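Local coordinates for carbohydrate-binding protein (Flavonifractor plautii, PDB 6N1B) that probably removes the acetyl group from N-acetylgalactosamine of the blood group A antigen, a step in converting A to O type blood, at residues D120-Y125 against H272-Y277; D56-E61 against D130-Y135; I209-D212 against V217-L220. One frame throughout, in Å; residues are numbered along the deposited sequence. Where two conformers were deposited one is given.

Contact 1 of 3, residues D120-Y125 against H272-Y277; sequences DADMVY and HQDVQY. With CA (calcium ion), chain C; CA (calcium ion), chain D.
Asp120 and His272 meet at one calcium ion, and Asp122 and Asp274 at another. In Asp120, CG lies beside the backbone N (chi1 -66°), which lets OD1 reach the first calcium ion. Asp120 CG stands 3.0 Å from the first calcium ion, and Asp120 OD1 binds that ion at 2.0 Å. OD2 stays further from the ion and accepts a hydrogen bond from Ser206 N, which helps fix the carboxylate's rotation. His272 supplies NE2, at 2.1 Å from the same calcium ion. The carboxylate and imidazole planes are almost perpendicular, 88° apart. OD1 of Asp120 and NE2 of His272 are 2.9 Å apart as two ligands of one metal, with no hydrogen bond between them. Four waters complete a six-atom shell.

The fold is a five-bladed beta-propeller. Strands 116-126 and 269-278 are the inner strands of two blades, and they flank the central channel without pairing. The alpha-galactose of the bound blood group B trisaccharide lies about 5 Å from the Asp120 side chain.

Further along, the second calcium ion is bound by Asp122 OD1 and Asp274 OD1, each at 2.4 Å from it. These two oxygens sit 3.2 Å apart, and the calcium ion that both bind probably offsets their like charge. Arg336 also bonds Asp122 OD1. Asp274 OD2 accepts a 2.6 Å hydrogen bond from water 1 O, itself a ligand of the second ion, and another bond from Phe339 N. Ile209 N bonds Asp122 OD2.

Contact 2 of 3, residues D56-E61 against D130-Y135; sequences DVVVLE and DAMMAY. With CA (calcium ion), chain D.
Met132 brings its terminal methyl against two aliphatic side chains of strand 52-60. Its CE lies 3.9 Å from Val58 CG1 and 3.9 Å from Leu60 CD1. Met132 CG lies beside the backbone N, anti to the carbonyl carbon. The chain then bends at chi2 (-69°) and runs out straight through chi3 (178°), which carries CE across to strand 52-60 of another blade. Leu60 comes to meet it tip to tip. Val58 approaches differently: its side chain and that of Met132 slide past each other in opposite directions. The valine touches with CG1, the branch anti to its backbone N (chi1 175°). Only carbon meets carbon across the two segments, and their nearest CA atoms, those of Val58 and Met132, remain 9.1 Å apart. Met123 and Tyr125 of strand 116-126 also touch the Met132 side chain, as do Trp70 and Trp161.

Further back along strand 52-60, Asp56 binds the calcium ion of Asp122 and Asp274 with both carboxylate oxygens, OD1 at 2.4 Å and OD2 at 2.6 Å from the metal. Water 6, another ligand of this ion, donates a hydrogen bond to Val57 O at 2.9 Å from its own O.

At Asp130 and Ala131, both facing Asn126, a G1 beta bulge shapes the hairpin of strands 116-126 and 131-140. Apolar packing between the faces of adjacent blades is typical of a beta-propeller, and here joins strands 52-60 and 131-140.

Contact 3 of 3, residues I209-D212 against V217-L220; sequences IVYD and VFIL
Segments 209-212 and 217-220 pair as antiparallel strands, their short axes 4.7 Å apart, with Val210-Ile219 and Asp212-Val217 as the hydrogen-bonded pairs. Each of these pairs makes two backbone bonds; the shortest is Asp212 N to Val217 O, 2.8 Å.

Ile209, Tyr211, Phe218 and Leu220 share one face of the sheet. Tyr211 and Phe218 form an edge-to-face (T-shaped) pair, with planes 63° apart. Tyr211 CD1 sits over the centre of the Phe218 ring, 3.5 Å above its plane. Tyr211 CG lies anti to the backbone N (chi1 -177°), which brings the ring's edge over the Phe218 face; its OH is hydrogen-bonded to Asp216. Ile209 CG2 comes to the edge of the phenylalanine ring, 4.2 Å from Phe218 CD2. The other branch of Ile209 packs on the leucine, Ile209 CD1 being 3.8 Å from Leu220 CD1.

On the face of Val210 and Ile219, Asp212 CB meets Ile219 CD1 at 3.9 Å. The Asp212 carboxylate turns to the connecting loop, where OD2 forms a salt bridge with Arg215 and OD1 accepts a bond from Phe214 N. The arrangement is a beta hairpin, made by the first two strands of a four-stranded propeller blade.

How the contacts relate
All three contacts are buried, but they lie at different distances from the middle of the chain: the centre of contact 1 is about 5 Å from it, those of contacts 2 and 3 about 12 and 15 Å. Contacts 1 and 2 join different blades, while contact 3 stays within one. The chemistry changes accordingly: metal ligands in contact 1, methyl packing in contact 2, and backbone pairing with an aromatic stack in contact 3. The second calcium ion and water 1 belong to both contacts 1 and 2. Strands 116-126 and 131-140 also pair between them, through Asp122 O and Tyr135 N. Tyr135 CD1 packs on Ile209 CD1, bringing contacts 2 and 3 together.

Contact 1 of 3, residues D120-Y125 against H272-Y277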
# COMPACT_ATOMS: atom_id res chain seq x y z
N ASP A 120 -2.47 6.54 1.20
CA ASP A 120 -1.22 5.82 0.89
C ASP A 120 -0.53 5.23 2.09
O ASP A 120 0.72 5.49 2.33
CB ASP A 120 -0.23 6.73 0.13
CG ASP A 120 -0.70 7.15 -1.26
OD1 ASP A 120 -1.83 6.81 -1.63
OD2 ASP A 120 -0.01 8.00 -1.85
N ALA A 121 -1.18 4.40 2.88
CA ALA A 121 -0.55 3.79 4.03
C ALA A 121 0.35 2.61 3.62
O ALA A 121 0.06 1.82 2.75
CB ALA A 121 -1.55 3.36 5.03
N ASP A 122 1.41 2.41 4.41
CA ASP A 122 2.34 1.25 4.30
C ASP A 122 2.93 0.97 5.65
O ASP A 122 3.25 1.93 6.38
CB ASP A 122 3.44 1.59 3.26
CG ASP A 122 4.42 0.47 2.97
OD1 ASP A 122 4.19 -0.44 2.04
OD2 ASP A 122 5.45 0.43 3.71
N MET A 123 2.99 -0.31 6.05
CA MET A 123 3.36 -0.68 7.43
C MET A 123 4.44 -1.75 7.38
O MET A 123 4.42 -2.70 6.58
CB MET A 123 2.10 -1.18 8.13
CG MET A 123 2.26 -1.62 9.58
SD MET A 123 0.72 -1.77 10.45
CE MET A 123 0.03 -3.19 9.65
N VAL A 124 5.36 -1.58 8.34
CA VAL A 124 6.50 -2.48 8.54
C VAL A 124 6.51 -3.05 9.96
O VAL A 124 6.27 -2.30 10.89
CB VAL A 124 7.79 -1.69 8.29
CG1 VAL A 124 9.04 -2.59 8.29
CG2 VAL A 124 7.75 -1.04 7.00
N TYR A 125 6.85 -4.32 10.07
CA TYR A 125 7.20 -4.90 11.37
C TYR A 125 8.66 -4.66 11.68
O TYR A 125 9.53 -4.96 10.87
CB TYR A 125 6.93 -6.40 11.37
CG TYR A 125 7.32 -7.07 12.67
CD1 TYR A 125 6.67 -6.74 13.83
CD2 TYR A 125 8.35 -7.95 12.71
CE1 TYR A 125 6.98 -7.29 15.03
CE2 TYR A 125 8.71 -8.59 13.93
CZ TYR A 125 8.06 -8.24 15.09
OH TYR A 125 8.47 -8.82 16.29
N HIS A 272 1.66 4.03 -8.12
CA HIS A 272 1.72 3.61 -6.74
C HIS A 272 2.46 2.27 -6.72
O HIS A 272 2.53 1.56 -7.73
CB HIS A 272 0.33 3.50 -6.09
CG HIS A 272 -0.30 4.71 -5.59
ND1 HIS A 272 0.07 5.99 -5.93
CD2 HIS A 272 -1.34 4.85 -4.72
CE1 HIS A 272 -0.69 6.86 -5.26
NE2 HIS A 272 -1.56 6.21 -4.50
N GLN A 273 3.02 1.87 -5.57
CA GLN A 273 3.87 0.66 -5.53
C GLN A 273 4.02 0.13 -4.10
O GLN A 273 3.86 0.86 -3.14
CB GLN A 273 5.25 0.94 -6.10
CG GLN A 273 6.02 2.09 -5.40
CD GLN A 273 5.61 3.50 -5.82
OE1 GLN A 273 5.36 3.76 -7.04
NE2 GLN A 273 5.55 4.44 -4.83
N ASP A 274 4.37 -1.18 -4.06
CA ASP A 274 4.73 -1.87 -2.81
C ASP A 274 5.99 -2.66 -3.17
O ASP A 274 6.08 -3.32 -4.18
CB ASP A 274 3.62 -2.83 -2.36
CG ASP A 274 3.88 -3.48 -1.02
OD1 ASP A 274 4.40 -2.77 -0.10
OD2 ASP A 274 3.52 -4.66 -0.83
N VAL A 275 6.91 -2.62 -2.22
CA VAL A 275 8.22 -3.37 -2.36
C VAL A 275 8.39 -4.36 -1.22
O VAL A 275 8.03 -4.07 -0.08
CB VAL A 275 9.42 -2.41 -2.42
CG1 VAL A 275 10.75 -3.15 -2.57
CG2 VAL A 275 9.24 -1.40 -3.56
N GLN A 276 8.98 -5.52 -1.52
CA GLN A 276 9.42 -6.49 -0.51
C GLN A 276 10.85 -6.91 -0.82
O GLN A 276 11.18 -7.12 -1.97
CB GLN A 276 8.54 -7.73 -0.53
CG GLN A 276 7.11 -7.53 -0.05
CD GLN A 276 7.03 -7.55 1.42
OE1 GLN A 276 7.05 -8.63 2.06
NE2 GLN A 276 7.03 -6.35 2.07
N TYR A 277 11.65 -7.11 0.25
CA TYR A 277 12.85 -7.94 0.08
C TYR A 277 12.37 -9.43 0.25
O TYR A 277 11.71 -9.70 1.29
CB TYR A 277 14.00 -7.59 1.02
CG TYR A 277 15.18 -8.45 0.69
CD1 TYR A 277 16.02 -8.19 -0.45
CD2 TYR A 277 15.48 -9.57 1.47
CE1 TYR A 277 17.07 -9.07 -0.80
CE2 TYR A 277 16.54 -10.40 1.16
CZ TYR A 277 17.29 -10.20 0.05
OH TYR A 277 18.32 -11.02 -0.31
CA CA C . -2.91 7.18 -3.23
CA CA D . 4.43 -2.85 2.32
O HOH W 1 4.26 -5.08 1.62
O HOH W 2 -4.34 7.67 -4.53
O HOH W 3 -3.89 5.35 -2.64
O HOH W 4 -4.50 8.27 -2.30
O HOH W 5 -1.83 8.99 -3.60

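Contact 2 of 3, residues D56-E61 against D130-Y135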
# COMPACT_ATOMS: atom_id res chain seq x y z
N ASP A 56 -2.00 -2.36 2.82
CA ASP A 56 -0.63 -2.82 3.02
C ASP A 56 -0.62 -3.91 4.12
O ASP A 56 -1.09 -3.59 5.25
CB ASP A 56 0.34 -1.69 3.32
CG ASP A 56 1.76 -2.16 3.03
OD1 ASP A 56 2.03 -2.64 1.91
OD2 ASP A 56 2.61 -2.14 3.98
N VAL A 57 -0.21 -5.11 3.69
CA VAL A 57 -0.34 -6.23 4.59
C VAL A 57 1.03 -6.66 5.10
O VAL A 57 2.01 -6.64 4.33
CB VAL A 57 -1.00 -7.39 3.82
CG1 VAL A 57 -1.13 -8.64 4.67
CG2 VAL A 57 -2.41 -7.00 3.40
N VAL A 58 1.11 -6.99 6.39
CA VAL A 58 2.27 -7.57 7.03
C VAL A 58 1.92 -9.02 7.42
O VAL A 58 0.93 -9.22 8.10
CB VAL A 58 2.69 -6.77 8.26
CG1 VAL A 58 3.85 -7.48 8.97
CG2 VAL A 58 3.07 -5.31 7.94
N VAL A 59 2.71 -9.94 6.89
CA VAL A 59 2.55 -11.37 7.21
C VAL A 59 3.73 -11.83 8.07
O VAL A 59 4.85 -11.76 7.60
CB VAL A 59 2.43 -12.27 5.94
CG1 VAL A 59 2.11 -13.72 6.34
CG2 VAL A 59 1.37 -11.70 5.03
N LEU A 60 3.49 -12.35 9.25
CA LEU A 60 4.52 -12.78 10.17
C LEU A 60 4.51 -14.30 10.34
O LEU A 60 3.48 -14.91 10.23
CB LEU A 60 4.19 -12.14 11.51
CG LEU A 60 4.09 -10.68 11.57
CD1 LEU A 60 3.58 -10.21 12.95
CD2 LEU A 60 5.38 -9.93 11.20
N GLU A 61 5.69 -14.78 10.77
CA GLU A 61 5.94 -16.12 11.05
C GLU A 61 5.24 -16.65 12.32
O GLU A 61 4.78 -17.82 12.46
CB GLU A 61 7.57 -16.26 11.17
CG GLU A 61 8.35 -15.03 10.61
CD GLU A 61 8.24 -13.76 11.50
OE1 GLU A 61 8.26 -13.94 12.81
OE2 GLU A 61 8.14 -12.63 10.91
N ASP A 130 9.95 -5.11 18.33
CA ASP A 130 8.75 -5.91 18.30
C ASP A 130 7.49 -4.99 18.18
O ASP A 130 6.57 -5.03 19.02
CB ASP A 130 8.70 -6.77 19.54
CG ASP A 130 7.57 -7.78 19.50
OD1 ASP A 130 7.17 -8.28 18.44
OD2 ASP A 130 7.17 -8.22 20.67
N ALA A 131 7.52 -4.15 17.18
CA ALA A 131 6.53 -3.05 17.03
C ALA A 131 6.21 -2.88 15.55
O ALA A 131 7.08 -3.15 14.71
CB ALA A 131 7.07 -1.73 17.57
N MET A 132 5.00 -2.47 15.24
CA MET A 132 4.61 -2.04 13.89
C MET A 132 4.81 -0.55 13.73
O MET A 132 4.55 0.26 14.61
CB MET A 132 3.11 -2.38 13.63
CG MET A 132 2.80 -3.91 13.60
SD MET A 132 3.49 -4.73 12.19
CE MET A 132 2.93 -6.38 12.61
N MET A 133 5.25 -0.23 12.47
CA MET A 133 5.49 1.17 12.07
C MET A 133 4.56 1.45 10.85
O MET A 133 4.77 0.85 9.82
CB MET A 133 6.95 1.34 11.67
CG MET A 133 7.96 0.95 12.74
SD MET A 133 9.68 1.08 12.21
CE MET A 133 9.94 2.85 12.26
N ALA A 134 3.52 2.27 11.10
CA ALA A 134 2.55 2.53 10.07
C ALA A 134 2.80 3.98 9.50
O ALA A 134 2.68 4.97 10.25
CB ALA A 134 1.13 2.46 10.65
N TYR A 135 3.15 4.02 8.22
CA TYR A 135 3.41 5.28 7.51
C TYR A 135 2.21 5.65 6.66
O TYR A 135 1.47 4.77 6.19
CB TYR A 135 4.61 5.06 6.58
CG TYR A 135 5.93 4.78 7.30
CD1 TYR A 135 6.30 3.48 7.61
CD2 TYR A 135 6.84 5.78 7.57
CE1 TYR A 135 7.51 3.24 8.23
CE2 TYR A 135 8.06 5.55 8.18
CZ TYR A 135 8.40 4.24 8.45
OH TYR A 135 9.60 3.94 9.05
CA CA D . 4.43 -2.85 2.32
O HOH W 6 4.02 -4.62 4.41
O HOH W 1 4.26 -5.08 1.62
O HOH W 7 6.77 -2.66 1.82
O HOH W 8 5.72 -2.18 4.28

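Contact 3 of 3, residues I209-D212 against V217-L220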
# COMPACT_ATOMS: atom_id res chain seq x y z
N ILE A 209 8.12 0.91 2.48
CA ILE A 209 9.31 0.73 3.31
C ILE A 209 9.71 -0.72 3.45
O ILE A 209 8.85 -1.59 3.63
CB ILE A 209 9.05 1.40 4.69
CG1 ILE A 209 8.77 2.87 4.61
CG2 ILE A 209 10.26 1.14 5.61
CD1 ILE A 209 7.36 3.34 4.17
N VAL A 210 10.99 -0.98 3.38
CA VAL A 210 11.62 -2.28 3.63
C VAL A 210 12.84 -2.05 4.48
O VAL A 210 13.61 -1.12 4.28
CB VAL A 210 12.02 -2.99 2.31
CG1 VAL A 210 12.89 -4.24 2.55
CG2 VAL A 210 10.83 -3.31 1.48
N TYR A 211 13.03 -2.93 5.47
CA TYR A 211 14.33 -3.05 6.17
C TYR A 211 15.23 -3.97 5.46
O TYR A 211 14.96 -5.14 5.27
CB TYR A 211 14.12 -3.49 7.62
CG TYR A 211 15.50 -3.51 8.33
CD1 TYR A 211 16.05 -2.32 8.74
CD2 TYR A 211 16.19 -4.68 8.57
CE1 TYR A 211 17.30 -2.28 9.37
CE2 TYR A 211 17.41 -4.69 9.22
CZ TYR A 211 17.97 -3.51 9.57
OH TYR A 211 19.18 -3.43 10.24
N ASP A 212 16.37 -3.41 4.94
CA ASP A 212 17.42 -4.17 4.30
C ASP A 212 18.38 -4.73 5.43
O ASP A 212 19.11 -3.93 6.02
CB ASP A 212 18.17 -3.30 3.31
CG ASP A 212 19.42 -3.92 2.65
OD1 ASP A 212 20.00 -4.80 3.17
OD2 ASP A 212 19.80 -3.38 1.51
N VAL A 217 19.73 -1.05 6.94
CA VAL A 217 19.21 0.31 6.67
C VAL A 217 17.69 0.16 6.29
O VAL A 217 17.37 -0.86 5.62
CB VAL A 217 20.04 0.99 5.54
CG1 VAL A 217 19.93 0.30 4.19
CG2 VAL A 217 19.77 2.47 5.46
N PHE A 218 16.89 1.11 6.70
CA PHE A 218 15.55 1.20 6.16
C PHE A 218 15.58 1.91 4.80
O PHE A 218 16.33 2.92 4.65
CB PHE A 218 14.60 1.95 7.13
CG PHE A 218 14.36 1.23 8.43
CD1 PHE A 218 15.26 1.25 9.48
CD2 PHE A 218 13.20 0.47 8.58
CE1 PHE A 218 15.01 0.61 10.67
CE2 PHE A 218 12.95 -0.18 9.80
CZ PHE A 218 13.88 -0.10 10.81
N ILE A 219 14.74 1.48 3.88
CA ILE A 219 14.60 2.05 2.57
C ILE A 219 13.17 2.43 2.35
O ILE A 219 12.26 1.62 2.64
CB ILE A 219 15.13 1.13 1.45
CG1 ILE A 219 16.50 0.55 1.80
CG2 ILE A 219 15.12 1.85 0.15
CD1 ILE A 219 17.02 -0.48 0.82
N LEU A 220 12.92 3.60 1.79
CA LEU A 220 11.57 4.06 1.47
C LEU A 220 11.56 4.47 -0.00
O LEU A 220 12.39 5.30 -0.41
CB LEU A 220 11.17 5.22 2.38
CG LEU A 220 9.75 5.82 2.22
CD1 LEU A 220 9.34 6.51 3.54
CD2 LEU A 220 9.61 6.80 1.08